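PDB 6PON: adherence and virulence protein A from Streptococcus pneumoniae, which binds fibronectin of the host matrix and probably contributes to pneumococcal adherence and virulence. Local coordinates for residues K144-S149 with R154-G159; F226-K231 with S240-A245; S45-L50 with Q63-N68. All blocks are in the same frame, centred on the assembly; numbering follows the deposited sequence.

In the fold
From the N terminus, interaction 3 comes first: the loop after strand 58-61 crosses strand 44-51, closing a span that holds strand 58-61, an edge strand of the four-stranded antiparallel sheet. Interaction 1 follows in the long loop after strand 139-142, where residues 144-149 and 154-159 close a short excursion beyond the five-stranded sheet. Interaction 2 comes last and joins the segment leaving helix 204-225 to the turn after strand 239-240. The three are in series and none crosses another. Interactions 1 and 3 have centres 28 Å apart, whereas interaction 2 lies 63 Å from interaction 1, centre to centre, and on the opposite side of the chain's centre.

Interaction 1 of 3, residues K144-S149 with R154-G159; sequences KHVGFS and RTLLPG
Pro-158 lies over one face of the His-145 imidazole, its CD 3.9 Å from the ring centroid and 26° off the ring normal, a CH-pi contact displaced toward the CE1-NE2 rim. The two side chains cross at about a right angle. NE2 of His-145 is hydrogen-bonded to Glu-141, which helps fix the ring's rotation. Leu-157 also crosses the histidine nearly perpendicularly: its CD2 branch reaches His-145 CB at 3.8 Å, while CD1 turns to the backbone of Gly-147, meeting its CA at 3.9 Å. Val-146 and Leu-156 instead lie alongside each other with their ends in the same direction, Val-146 CG2 being 3.9 Å from Leu-156 CB. Beyond them, Thr-155 OG1 approaches Phe-148 at CB and near the ring edge, but the rest of the phenyl extends beyond the segment.

Between the backbones, Val-146 and Leu-156 form a single antiparallel bridge, a hydrogen-bonded pair. Val-146 N donates to Leu-156 O at 3.0 Å and nearly straight (167°), and Leu-156 N returns a bond to Val-146 O, also 3.0 Å, more bent at 149°. Leu-156 O additionally receives a CA-H...O contact from His-145. The bridge thus pins together the two arms of an irregular surface loop between strand 139-142 and helix 178-187. Gly-159 bonds through its backbone to Ile-139 of the edge strand 139-142, while Leu-156, the buried residue of the contact, packs on Asn-128 and Leu-130 of the inner strand 128-133, so the loop is tied to both of the last two strands of the five-stranded antiparallel sheet.

Interaction 2 of 3, residues F226-K231 with S240-A245; sequences FNQETK and SPVPFA
The Gln-228 side chain starts with CG between the backbone N and carbonyl carbon (chi1 60°) and then extends, carrying its amide to Val-242, whose CG1 is anti to the carbonyl carbon (chi1 -58°). The valine meets the amide head-on over one face, CG1 above CD and CG2 toward NE2. Val-242 CG1 lies 3.5 Å from Gln-228 CD, and CG2 lies 3.6 Å from Gln-228 NE2. That nitrogen donates to the carbonyl of Phe-225, which probably steadies the amide against the valine. CG1 also meets the carbonyl of Glu-229, so this buried methyl is held between side chain and backbone.

The polar link is between backbones: Lys-231 N donates to Pro-241 O at 2.7 Å (159°), and Lys-231 O receives a CA-H...O contact from Val-242. Lys-231 CB packs on Pro-243 CD at 3.6 Å, while its bent chain leads away to a salt bridge with Glu-229.

Thr-230 OG1 is hydrogen-bonded to His-10 of the second subunit, and Pro-241 packs on Phe-6 of that subunit. Between helix 204-225 and strand 233-235, residues 226-231 thus fasten to the turn joining strands 239-240 and 247-248 of the small three-stranded antiparallel sheet.

Interaction 3 of 3, residues S45-L50 with Q63-N68; sequences SHRLLL and QTTFEN
Arg-47 NH1 donates to the carbonyl oxygen of Thr-64 at 3.1 Å, the hydrogen bond that joins the two segments. It is appreciably bent, 138° at the hydrogen, and the oxygen lies well out of the guanidinium plane. The arginine CD comes close to the same oxygen, 3.2 Å from Thr-64 O, so the carbonyl is met by both the end of the side chain and its last methylene. With CG anti to the backbone N the arginine first runs out extended, and a bend at chi3 (-69°) then turns the guanidinium along the 63-68 segment. There Thr-65 CA sits at the edge of the guanidinium, near its plane and 3.3 Å from Arg-47 NH1, and the threonine methyl CG2 is 3.6 Å from the same nitrogen.

Arg-47 lies on strand 44-51, an inner strand of the four-stranded antiparallel sheet, whose neighbours are strands 34-41 and 58-61. Its backbone pairs with Thr-62, just beyond the last residue of strand 58-61, and its side chain also rests on Val-36 of strand 34-41. Residues 63-68 leave edge strand 58-61 and pass across the sheet, by the Arg-47 side chain, toward strand 23-28, where Asn-68 touches Lys-26 and Asn-28, before the chain continues to helix 74-83.

The side chain of Phe-66 sets out toward residues 45-50. The ring and the arginine pass alongside, running opposite ways, and Arg-47 CD reaches the ring edge, 4.0 Å from Phe-66 CE2; the guanidinium and ring planes are 43° apart. The hydroxyl of Thr-64 pairs with that of Thr-62, and Gln-63 N donates to Asp-260 of the second subunit.

Interaction 1 of 3, residues K144-S149 with R154-G159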
ATOM      1  N   LYS B 144      38.842  19.925 -11.766  1.00 28.29           N
ATOM      2  CA  LYS B 144      39.480  20.047 -10.456  1.00 27.40           C
ATOM      3  C   LYS B 144      40.549  18.969 -10.337  1.00 31.19           C
ATOM      4  O   LYS B 144      40.233  17.810 -10.051  1.00 28.45           O
ATOM      5  CB  LYS B 144      38.468  19.929  -9.327  1.00 29.14           C
ATOM      6  CG  LYS B 144      38.053  21.272  -8.759  1.00 39.39           C
ATOM      7  CD  LYS B 144      37.269  21.109  -7.458  1.00 42.56           C
ATOM      8  CE  LYS B 144      35.846  20.687  -7.719  1.00 34.14           C
ATOM      9  NZ  LYS B 144      35.197  20.122  -6.496  1.00 34.29           N
ATOM     10  N   HIS B 145      41.812  19.345 -10.544  1.00 25.84           N
ATOM     11  CA  HIS B 145      42.892  18.375 -10.409  1.00 28.62           C
ATOM     12  C   HIS B 145      43.019  17.923  -8.960  1.00 29.34           C
ATOM     13  O   HIS B 145      42.895  18.722  -8.029  1.00 30.69           O
ATOM     14  CB  HIS B 145      44.211  18.967 -10.896  1.00 23.29           C
ATOM     15  CG  HIS B 145      44.260  19.192 -12.374  1.00 28.78           C
ATOM     16  ND1 HIS B 145      45.440  19.392 -13.060  1.00 26.82           N
ATOM     17  CD2 HIS B 145      43.273  19.252 -13.300  1.00 26.97           C
ATOM     18  CE1 HIS B 145      45.179  19.553 -14.346  1.00 20.87           C
ATOM     19  NE2 HIS B 145      43.872  19.478 -14.518  1.00 25.65           N
ATOM     20  N   VAL B 146      43.218  16.621  -8.762  1.00 32.75           N
ATOM     21  CA  VAL B 146      43.442  16.055  -7.430  1.00 33.57           C
ATOM     22  C   VAL B 146      44.620  15.105  -7.549  1.00 28.37           C
ATOM     23  O   VAL B 146      44.520  14.068  -8.214  1.00 33.40           O
ATOM     24  CB  VAL B 146      42.214  15.324  -6.866  1.00 34.49           C
ATOM     25  CG1 VAL B 146      42.329  15.208  -5.333  1.00 30.60           C
ATOM     26  CG2 VAL B 146      40.910  16.017  -7.265  1.00 33.03           C
ATOM     27  N   GLY B 147      45.737  15.458  -6.926  1.00 31.28           N
ATOM     28  CA  GLY B 147      46.948  14.680  -7.066  1.00 32.37           C
ATOM     29  C   GLY B 147      46.936  13.435  -6.211  1.00 35.23           C
ATOM     30  O   GLY B 147      46.011  13.164  -5.443  1.00 37.88           O
ATOM     31  N   PHE B 148      48.004  12.660  -6.351  1.00 37.03           N
ATOM     32  CA  PHE B 148      48.186  11.481  -5.522  1.00 41.54           C
ATOM     33  C   PHE B 148      48.501  11.866  -4.076  1.00 45.65           C
ATOM     34  O   PHE B 148      49.242  12.820  -3.817  1.00 44.16           O
ATOM     35  CB  PHE B 148      49.311  10.622  -6.089  1.00 43.39           C
ATOM     36  CG  PHE B 148      49.621   9.408  -5.266  1.00 46.55           C
ATOM     37  CD1 PHE B 148      48.875   8.249  -5.412  1.00 39.77           C
ATOM     38  CD2 PHE B 148      50.664   9.420  -4.352  1.00 46.33           C
ATOM     39  CE1 PHE B 148      49.164   7.123  -4.659  1.00 47.52           C
ATOM     40  CE2 PHE B 148      50.955   8.293  -3.592  1.00 44.70           C
ATOM     41  CZ  PHE B 148      50.203   7.147  -3.744  1.00 44.88           C
ATOM     42  N   SER B 149      47.927  11.112  -3.132  1.00 42.14           N
ATOM     43  CA  SER B 149      48.316  11.145  -1.727  1.00 45.89           C
ATOM     44  C   SER B 149      48.185   9.736  -1.144  1.00 54.44           C
ATOM     45  O   SER B 149      47.711   8.807  -1.806  1.00 54.00           O
ATOM     46  CB  SER B 149      47.479  12.156  -0.929  1.00 40.81           C
ATOM     47  OG  SER B 149      46.110  11.784  -0.893  1.00 45.22           O
ATOM     48  N   ARG B 154      41.595   7.801  -5.989  1.00 32.55           N
ATOM     49  CA  ARG B 154      41.941   7.863  -7.398  1.00 31.13           C
ATOM     50  C   ARG B 154      42.729   9.132  -7.649  1.00 32.77           C
ATOM     51  O   ARG B 154      42.625  10.118  -6.911  1.00 30.25           O
ATOM     52  CB  ARG B 154      40.697   7.833  -8.285  1.00 25.73           C
ATOM     53  CG  ARG B 154      39.657   8.854  -7.868  1.00 25.07           C
ATOM     54  CD  ARG B 154      38.377   8.739  -8.676  1.00 26.39           C
ATOM     55  NE  ARG B 154      37.507   9.857  -8.349  1.00 28.22           N
ATOM     56  CZ  ARG B 154      36.449  10.236  -9.057  1.00 26.31           C
ATOM     57  NH1 ARG B 154      36.103   9.584 -10.157  1.00 24.07           N
ATOM     58  NH2 ARG B 154      35.745  11.285  -8.664  1.00 27.25           N
ATOM     59  N   THR B 155      43.510   9.112  -8.705  1.00 27.87           N
ATOM     60  CA  THR B 155      44.242  10.295  -9.106  1.00 30.55           C
ATOM     61  C   THR B 155      43.447  10.960 -10.225  1.00 28.84           C
ATOM     62  O   THR B 155      43.114  10.314 -11.227  1.00 24.67           O
ATOM     63  CB  THR B 155      45.671   9.929  -9.513  1.00 31.40           C
ATOM     64  OG1 THR B 155      46.354   9.371  -8.377  1.00 31.42           O
ATOM     65  CG2 THR B 155      46.429  11.144  -9.967  1.00 29.69           C
ATOM     66  N   LEU B 156      43.095  12.230 -10.030  1.00 28.63           N
ATOM     67  CA  LEU B 156      42.323  12.980 -11.018  1.00 28.78           C
ATOM     68  C   LEU B 156      43.274  13.955 -11.695  1.00 26.45           C
ATOM     69  O   LEU B 156      43.353  15.131 -11.348  1.00 23.82           O
ATOM     70  CB  LEU B 156      41.129  13.687 -10.389  1.00 26.00           C
ATOM     71  CG  LEU B 156      40.098  12.701  -9.842  1.00 25.90           C
ATOM     72  CD1 LEU B 156      38.827  13.410  -9.465  1.00 27.19           C
ATOM     73  CD2 LEU B 156      39.820  11.606 -10.851  1.00 22.63           C
ATOM     74  N   LEU B 157      44.003  13.447 -12.681  1.00 26.92           N
ATOM     75  CA  LEU B 157      44.995  14.259 -13.368  1.00 28.93           C
ATOM     76  C   LEU B 157      45.011  13.841 -14.827  1.00 26.74           C
ATOM     77  O   LEU B 157      44.743  12.673 -15.131  1.00 31.34           O
ATOM     78  CB  LEU B 157      46.395  14.095 -12.743  1.00 25.31           C
ATOM     79  CG  LEU B 157      46.696  14.649 -11.335  1.00 32.50           C
ATOM     80  CD1 LEU B 157      48.030  14.126 -10.823  1.00 29.02           C
ATOM     81  CD2 LEU B 157      46.715  16.189 -11.301  1.00 26.92           C
ATOM     82  N   PRO B 158      45.281  14.766 -15.747  1.00 24.85           N
ATOM     83  CA  PRO B 158      45.460  14.375 -17.156  1.00 26.47           C
ATOM     84  C   PRO B 158      46.422  13.199 -17.278  1.00 25.06           C
ATOM     85  O   PRO B 158      47.445  13.136 -16.592  1.00 25.44           O
ATOM     86  CB  PRO B 158      46.032  15.639 -17.812  1.00 26.19           C
ATOM     87  CG  PRO B 158      45.570  16.772 -16.930  1.00 29.88           C
ATOM     88  CD  PRO B 158      45.414  16.222 -15.534  1.00 24.42           C
ATOM     89  N   GLY B 159      46.072  12.249 -18.144  1.00 23.15           N
ATOM     90  CA  GLY B 159      46.867  11.067 -18.377  1.00 22.55           C
ATOM     91  C   GLY B 159      46.529   9.884 -17.488  1.00 34.91           C
ATOM     92  O   GLY B 159      46.779   8.744 -17.882  1.00 32.95           O
TER

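Interaction 2 of 3, residues F226-K231 with S240-A245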
ATOM      1  N   PHE B 226     -11.411  -2.787   4.688  1.00 21.07           N
ATOM      2  CA  PHE B 226     -12.521  -2.868   5.631  1.00 20.29           C
ATOM      3  C   PHE B 226     -13.724  -2.050   5.205  1.00 23.62           C
ATOM      4  O   PHE B 226     -14.663  -1.885   5.997  1.00 25.38           O
ATOM      5  CB  PHE B 226     -12.075  -2.419   7.020  1.00 15.24           C
ATOM      6  CG  PHE B 226     -11.132  -3.376   7.663  1.00 18.63           C
ATOM      7  CD1 PHE B 226     -11.604  -4.555   8.226  1.00 14.74           C
ATOM      8  CD2 PHE B 226      -9.779  -3.137   7.653  1.00 16.24           C
ATOM      9  CE1 PHE B 226     -10.758  -5.445   8.787  1.00 12.17           C
ATOM     10  CE2 PHE B 226      -8.913  -4.026   8.226  1.00 15.13           C
ATOM     11  CZ  PHE B 226      -9.397  -5.192   8.791  1.00 14.85           C
ATOM     12  N   ASN B 227     -13.717  -1.523   3.990  1.00 23.66           N
ATOM     13  CA  ASN B 227     -14.834  -0.730   3.498  1.00 27.56           C
ATOM     14  C   ASN B 227     -14.947  -0.963   1.993  1.00 26.17           C
ATOM     15  O   ASN B 227     -14.764  -0.073   1.181  1.00 38.22           O
ATOM     16  CB  ASN B 227     -14.648   0.743   3.837  1.00 23.99           C
ATOM     17  CG  ASN B 227     -15.844   1.583   3.430  1.00 32.78           C
ATOM     18  OD1 ASN B 227     -16.958   1.076   3.311  1.00 38.23           O
ATOM     19  ND2 ASN B 227     -15.618   2.867   3.198  1.00 41.48           N
ATOM     20  N   GLN B 228     -15.217  -2.199   1.611  1.00 24.27           N
ATOM     21  CA  GLN B 228     -15.240  -2.596   0.213  1.00 24.74           C
ATOM     22  C   GLN B 228     -16.428  -3.519   0.011  1.00 27.14           C
ATOM     23  O   GLN B 228     -16.914  -4.161   0.947  1.00 24.33           O
ATOM     24  CB  GLN B 228     -13.953  -3.318  -0.209  1.00 13.62           C
ATOM     25  CG  GLN B 228     -13.713  -4.575   0.606  1.00 16.45           C
ATOM     26  CD  GLN B 228     -12.595  -5.431   0.066  1.00 20.85           C
ATOM     27  OE1 GLN B 228     -12.528  -5.694  -1.130  1.00 22.23           O
ATOM     28  NE2 GLN B 228     -11.702  -5.870   0.947  1.00 18.82           N
ATOM     29  N   GLU B 229     -16.863  -3.591  -1.239  1.00 27.65           N
ATOM     30  CA  GLU B 229     -18.023  -4.374  -1.629  1.00 27.89           C
ATOM     31  C   GLU B 229     -17.821  -5.864  -1.346  1.00 27.94           C
ATOM     32  O   GLU B 229     -16.733  -6.413  -1.563  1.00 24.53           O
ATOM     33  CB  GLU B 229     -18.265  -4.147  -3.117  1.00 29.82           C
ATOM     34  CG  GLU B 229     -19.617  -4.507  -3.614  1.00 36.18           C
ATOM     35  CD  GLU B 229     -19.795  -4.095  -5.056  1.00 46.85           C
ATOM     36  OE1 GLU B 229     -18.769  -3.838  -5.728  1.00 49.76           O
ATOM     37  OE2 GLU B 229     -20.959  -4.014  -5.509  1.00 54.69           O
ATOM     38  N   THR B 230     -18.892  -6.516  -0.874  1.00 24.40           N
ATOM     39  CA  THR B 230     -18.885  -7.963  -0.653  1.00 25.87           C
ATOM     40  C   THR B 230     -18.747  -8.696  -1.987  1.00 22.75           C
ATOM     41  O   THR B 230     -19.442  -8.378  -2.958  1.00 27.13           O
ATOM     42  CB  THR B 230     -20.176  -8.405   0.073  1.00 21.67           C
ATOM     43  OG1 THR B 230     -20.316  -7.707   1.319  1.00 21.24           O
ATOM     44  CG2 THR B 230     -20.157  -9.896   0.371  1.00 16.66           C
ATOM     45  N   LYS B 231     -17.847  -9.680  -2.025  1.00 18.39           N
ATOM     46  CA  LYS B 231     -17.589 -10.495  -3.211  1.00 19.07           C
ATOM     47  C   LYS B 231     -17.325 -11.918  -2.751  1.00 22.40           C
ATOM     48  O   LYS B 231     -16.171 -12.332  -2.595  1.00 21.69           O
ATOM     49  CB  LYS B 231     -16.387  -9.973  -3.999  1.00 18.24           C
ATOM     50  CG  LYS B 231     -16.540  -8.574  -4.550  1.00 25.75           C
ATOM     51  CD  LYS B 231     -16.765  -8.610  -6.048  1.00 27.85           C
ATOM     52  CE  LYS B 231     -17.322  -7.294  -6.569  1.00 33.74           C
ATOM     53  NZ  LYS B 231     -18.700  -7.045  -6.059  1.00 45.07           N
ATOM     54  N   SER B 240     -14.169 -16.683   1.849  1.00 17.29           N
ATOM     55  CA  SER B 240     -13.871 -15.308   2.187  1.00 16.39           C
ATOM     56  C   SER B 240     -15.012 -14.442   1.690  1.00 16.82           C
ATOM     57  O   SER B 240     -15.761 -14.848   0.794  1.00 17.25           O
ATOM     58  CB  SER B 240     -12.527 -14.869   1.580  1.00 20.51           C
ATOM     59  OG  SER B 240     -12.477 -15.010   0.166  1.00 18.80           O
ATOM     60  N   PRO B 241     -15.192 -13.256   2.278  1.00 16.14           N
ATOM     61  CA  PRO B 241     -16.283 -12.365   1.865  1.00 18.12           C
ATOM     62  C   PRO B 241     -15.875 -11.419   0.760  1.00 19.62           C
ATOM     63  O   PRO B 241     -16.732 -10.727   0.200  1.00 22.06           O
ATOM     64  CB  PRO B 241     -16.578 -11.588   3.141  1.00 16.74           C
ATOM     65  CG  PRO B 241     -15.185 -11.428   3.757  1.00 18.23           C
ATOM     66  CD  PRO B 241     -14.421 -12.695   3.405  1.00 17.58           C
ATOM     67  N   VAL B 242     -14.575 -11.326   0.518  1.00 19.58           N
ATOM     68  CA  VAL B 242     -13.980 -10.722  -0.668  1.00 20.14           C
ATOM     69  C   VAL B 242     -12.888 -11.671  -1.128  1.00 21.67           C
ATOM     70  O   VAL B 242     -12.473 -12.564  -0.375  1.00 19.44           O
ATOM     71  CB  VAL B 242     -13.403  -9.314  -0.376  1.00 21.05           C
ATOM     72  CG1 VAL B 242     -14.475  -8.380   0.168  1.00 19.19           C
ATOM     73  CG2 VAL B 242     -12.227  -9.380   0.592  1.00 17.09           C
ATOM     74  N   PRO B 243     -12.437 -11.551  -2.368  1.00 24.04           N
ATOM     75  CA  PRO B 243     -11.433 -12.513  -2.853  1.00 22.68           C
ATOM     76  C   PRO B 243     -10.116 -12.383  -2.095  1.00 24.06           C
ATOM     77  O   PRO B 243      -9.609 -11.279  -1.857  1.00 20.12           O
ATOM     78  CB  PRO B 243     -11.285 -12.164  -4.338  1.00 22.84           C
ATOM     79  CG  PRO B 243     -11.807 -10.733  -4.448  1.00 28.29           C
ATOM     80  CD  PRO B 243     -12.913 -10.651  -3.435  1.00 20.65           C
ATOM     81  N   PHE B 244      -9.586 -13.533  -1.680  1.00 28.17           N
ATOM     82  CA  PHE B 244      -8.277 -13.644  -1.051  1.00 25.24           C
ATOM     83  C   PHE B 244      -7.262 -14.161  -2.073  1.00 28.10           C
ATOM     84  O   PHE B 244      -7.614 -14.607  -3.163  1.00 32.17           O
ATOM     85  CB  PHE B 244      -8.339 -14.577   0.167  1.00 21.91           C
ATOM     86  CG  PHE B 244      -9.022 -13.988   1.369  1.00 16.57           C
ATOM     87  CD1 PHE B 244      -9.602 -12.733   1.322  1.00 15.98           C
ATOM     88  CD2 PHE B 244      -9.072 -14.709   2.564  1.00 16.75           C
ATOM     89  CE1 PHE B 244     -10.249 -12.204   2.441  1.00 18.72           C
ATOM     90  CE2 PHE B 244      -9.692 -14.199   3.696  1.00 15.93           C
ATOM     91  CZ  PHE B 244     -10.298 -12.943   3.646  1.00 15.70           C
ATOM     92  N   ALA B 245      -5.981 -14.122  -1.700  1.00 30.32           N
ATOM     93  CA  ALA B 245      -4.938 -14.497  -2.654  1.00 26.61           C
ATOM     94  C   ALA B 245      -5.021 -15.967  -3.072  1.00 33.56           C
ATOM     95  O   ALA B 245      -4.630 -16.307  -4.197  1.00 31.84           O
ATOM     96  CB  ALA B 245      -3.565 -14.196  -2.071  1.00 20.80           C
TER

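Interaction 3 of 3, residues S45-L50 with Q63-N68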
ATOM      1  N   SER B  45      19.517  26.714 -31.022  1.00 35.68           N
ATOM      2  CA  SER B  45      20.706  26.767 -30.190  1.00 34.39           C
ATOM      3  C   SER B  45      20.302  26.540 -28.739  1.00 35.18           C
ATOM      4  O   SER B  45      19.182  26.865 -28.329  1.00 35.35           O
ATOM      5  CB  SER B  45      21.439  28.102 -30.357  1.00 34.01           C
ATOM      6  OG  SER B  45      22.742  28.059 -29.787  1.00 47.60           O
ATOM      7  N   HIS B  46      21.219  25.934 -27.979  1.00 34.38           N
ATOM      8  CA  HIS B  46      20.997  25.560 -26.586  1.00 28.92           C
ATOM      9  C   HIS B  46      22.249  25.844 -25.768  1.00 30.14           C
ATOM     10  O   HIS B  46      23.375  25.827 -26.281  1.00 28.66           O
ATOM     11  CB  HIS B  46      20.632  24.076 -26.426  1.00 26.38           C
ATOM     12  CG  HIS B  46      19.418  23.655 -27.193  1.00 28.91           C
ATOM     13  ND1 HIS B  46      18.135  23.896 -26.749  1.00 32.57           N
ATOM     14  CD2 HIS B  46      19.292  22.978 -28.359  1.00 30.63           C
ATOM     15  CE1 HIS B  46      17.272  23.401 -27.620  1.00 37.47           C
ATOM     16  NE2 HIS B  46      17.948  22.843 -28.608  1.00 35.97           N
ATOM     17  N   ARG B  47      22.043  26.068 -24.474  1.00 28.64           N
ATOM     18  CA  ARG B  47      23.117  26.412 -23.553  1.00 26.76           C
ATOM     19  C   ARG B  47      23.112  25.414 -22.394  1.00 30.65           C
ATOM     20  O   ARG B  47      22.205  25.441 -21.551  1.00 29.08           O
ATOM     21  CB  ARG B  47      22.950  27.854 -23.073  1.00 23.36           C
ATOM     22  CG  ARG B  47      24.182  28.473 -22.466  1.00 28.52           C
ATOM     23  CD  ARG B  47      24.057  29.997 -22.363  1.00 37.69           C
ATOM     24  NE  ARG B  47      24.087  30.645 -23.672  1.00 51.02           N
ATOM     25  CZ  ARG B  47      24.235  31.954 -23.861  1.00 51.63           C
ATOM     26  NH1 ARG B  47      24.367  32.769 -22.822  1.00 45.15           N
ATOM     27  NH2 ARG B  47      24.256  32.448 -25.093  1.00 45.44           N
ATOM     28  N   LEU B  48      24.130  24.539 -22.355  1.00 23.60           N
ATOM     29  CA  LEU B  48      24.250  23.471 -21.363  1.00 21.68           C
ATOM     30  C   LEU B  48      25.209  23.889 -20.258  1.00 24.31           C
ATOM     31  O   LEU B  48      26.378  24.188 -20.532  1.00 22.98           O
ATOM     32  CB  LEU B  48      24.762  22.178 -21.998  1.00 20.88           C
ATOM     33  CG  LEU B  48      24.840  20.951 -21.067  1.00 26.90           C
ATOM     34  CD1 LEU B  48      23.458  20.654 -20.458  1.00 19.66           C
ATOM     35  CD2 LEU B  48      25.415  19.678 -21.749  1.00 15.97           C
ATOM     36  N   LEU B  49      24.737  23.875 -19.017  1.00 21.21           N
ATOM     37  CA  LEU B  49      25.574  24.199 -17.873  1.00 20.44           C
ATOM     38  C   LEU B  49      25.925  22.922 -17.121  1.00 22.75           C
ATOM     39  O   LEU B  49      25.044  22.122 -16.793  1.00 20.05           O
ATOM     40  CB  LEU B  49      24.880  25.193 -16.938  1.00 19.44           C
ATOM     41  CG  LEU B  49      25.468  25.367 -15.524  1.00 22.40           C
ATOM     42  CD1 LEU B  49      26.893  25.895 -15.584  1.00 20.21           C
ATOM     43  CD2 LEU B  49      24.592  26.279 -14.632  1.00 18.81           C
ATOM     44  N   LEU B  50      27.209  22.738 -16.850  1.00 21.02           N
ATOM     45  CA  LEU B  50      27.672  21.719 -15.921  1.00 19.42           C
ATOM     46  C   LEU B  50      28.444  22.411 -14.810  1.00 19.60           C
ATOM     47  O   LEU B  50      29.356  23.200 -15.071  1.00 19.25           O
ATOM     48  CB  LEU B  50      28.556  20.685 -16.612  1.00 21.88           C
ATOM     49  CG  LEU B  50      28.001  19.924 -17.809  1.00 21.69           C
ATOM     50  CD1 LEU B  50      28.075  20.775 -19.072  1.00 19.32           C
ATOM     51  CD2 LEU B  50      28.793  18.634 -17.965  1.00 18.67           C
ATOM     52  N   GLN B  63      18.836  29.432 -19.696  1.00 26.03           N
ATOM     53  CA  GLN B  63      18.641  30.650 -20.465  1.00 34.94           C
ATOM     54  C   GLN B  63      19.462  31.808 -19.909  1.00 25.83           C
ATOM     55  O   GLN B  63      19.237  32.954 -20.292  1.00 32.74           O
ATOM     56  CB  GLN B  63      17.145  31.012 -20.502  1.00 28.40           C
ATOM     57  CG  GLN B  63      16.245  29.945 -21.114  1.00 28.16           C
ATOM     58  CD  GLN B  63      16.407  29.819 -22.626  1.00 32.41           C
ATOM     59  OE1 GLN B  63      17.093  30.621 -23.259  1.00 35.56           O
ATOM     60  NE2 GLN B  63      15.776  28.804 -23.209  1.00 39.83           N
ATOM     61  N   THR B  64      20.396  31.535 -19.008  1.00 24.62           N
ATOM     62  CA  THR B  64      21.235  32.589 -18.466  1.00 29.95           C
ATOM     63  C   THR B  64      22.440  32.851 -19.374  1.00 33.68           C
ATOM     64  O   THR B  64      22.829  32.028 -20.206  1.00 32.15           O
ATOM     65  CB  THR B  64      21.703  32.238 -17.051  1.00 32.36           C
ATOM     66  OG1 THR B  64      22.570  31.107 -17.098  1.00 41.22           O
ATOM     67  CG2 THR B  64      20.517  31.893 -16.157  1.00 34.29           C
ATOM     68  N   THR B  65      23.012  34.039 -19.216  1.00 38.04           N
ATOM     69  CA  THR B  65      24.189  34.480 -19.948  1.00 39.14           C
ATOM     70  C   THR B  65      25.371  34.595 -18.999  1.00 35.85           C
ATOM     71  O   THR B  65      25.218  34.919 -17.819  1.00 33.93           O
ATOM     72  CB  THR B  65      23.962  35.836 -20.608  1.00 40.57           C
ATOM     73  OG1 THR B  65      23.642  36.792 -19.585  1.00 49.03           O
ATOM     74  CG2 THR B  65      22.828  35.757 -21.621  1.00 34.43           C
ATOM     75  N   PHE B  66      26.554  34.339 -19.527  1.00 35.20           N
ATOM     76  CA  PHE B  66      27.739  34.246 -18.698  1.00 36.44           C
ATOM     77  C   PHE B  66      28.798  35.163 -19.269  1.00 33.94           C
ATOM     78  O   PHE B  66      28.878  35.346 -20.485  1.00 36.99           O
ATOM     79  CB  PHE B  66      28.264  32.807 -18.629  1.00 33.08           C
ATOM     80  CG  PHE B  66      27.233  31.801 -18.169  1.00 34.24           C
ATOM     81  CD1 PHE B  66      27.165  31.416 -16.842  1.00 28.66           C
ATOM     82  CD2 PHE B  66      26.331  31.248 -19.069  1.00 36.47           C
ATOM     83  CE1 PHE B  66      26.228  30.500 -16.421  1.00 33.89           C
ATOM     84  CE2 PHE B  66      25.379  30.329 -18.655  1.00 34.23           C
ATOM     85  CZ  PHE B  66      25.334  29.949 -17.326  1.00 30.89           C
ATOM     86  N   GLU B  67      29.598  35.742 -18.383  1.00 30.93           N
ATOM     87  CA  GLU B  67      30.767  36.522 -18.774  1.00 36.76           C
ATOM     88  C   GLU B  67      31.962  35.583 -18.880  1.00 40.89           C
ATOM     89  O   GLU B  67      32.481  35.104 -17.863  1.00 43.73           O
ATOM     90  CB  GLU B  67      31.044  37.631 -17.769  1.00 36.18           C
ATOM     91  CG  GLU B  67      29.804  38.165 -17.098  1.00 45.71           C
ATOM     92  CD  GLU B  67      29.980  39.580 -16.621  1.00 54.93           C
ATOM     93  OE1 GLU B  67      29.235  40.457 -17.115  1.00 57.82           O
ATOM     94  OE2 GLU B  67      30.873  39.812 -15.771  1.00 54.92           O
ATOM     95  N   ASN B  68      32.409  35.330 -20.100  1.00 31.81           N
ATOM     96  CA  ASN B  68      33.532  34.435 -20.283  1.00 27.05           C
ATOM     97  C   ASN B  68      34.828  35.125 -19.871  1.00 31.99           C
ATOM     98  O   ASN B  68      34.904  36.355 -19.837  1.00 33.68           O
ATOM     99  CB  ASN B  68      33.604  33.971 -21.731  1.00 31.68           C
ATOM    100  CG  ASN B  68      32.380  33.175 -22.129  1.00 33.08           C
ATOM    101  OD1 ASN B  68      31.832  32.432 -21.310  1.00 27.23           O
ATOM    102  ND2 ASN B  68      31.926  33.341 -23.380  1.00 29.67           N
TER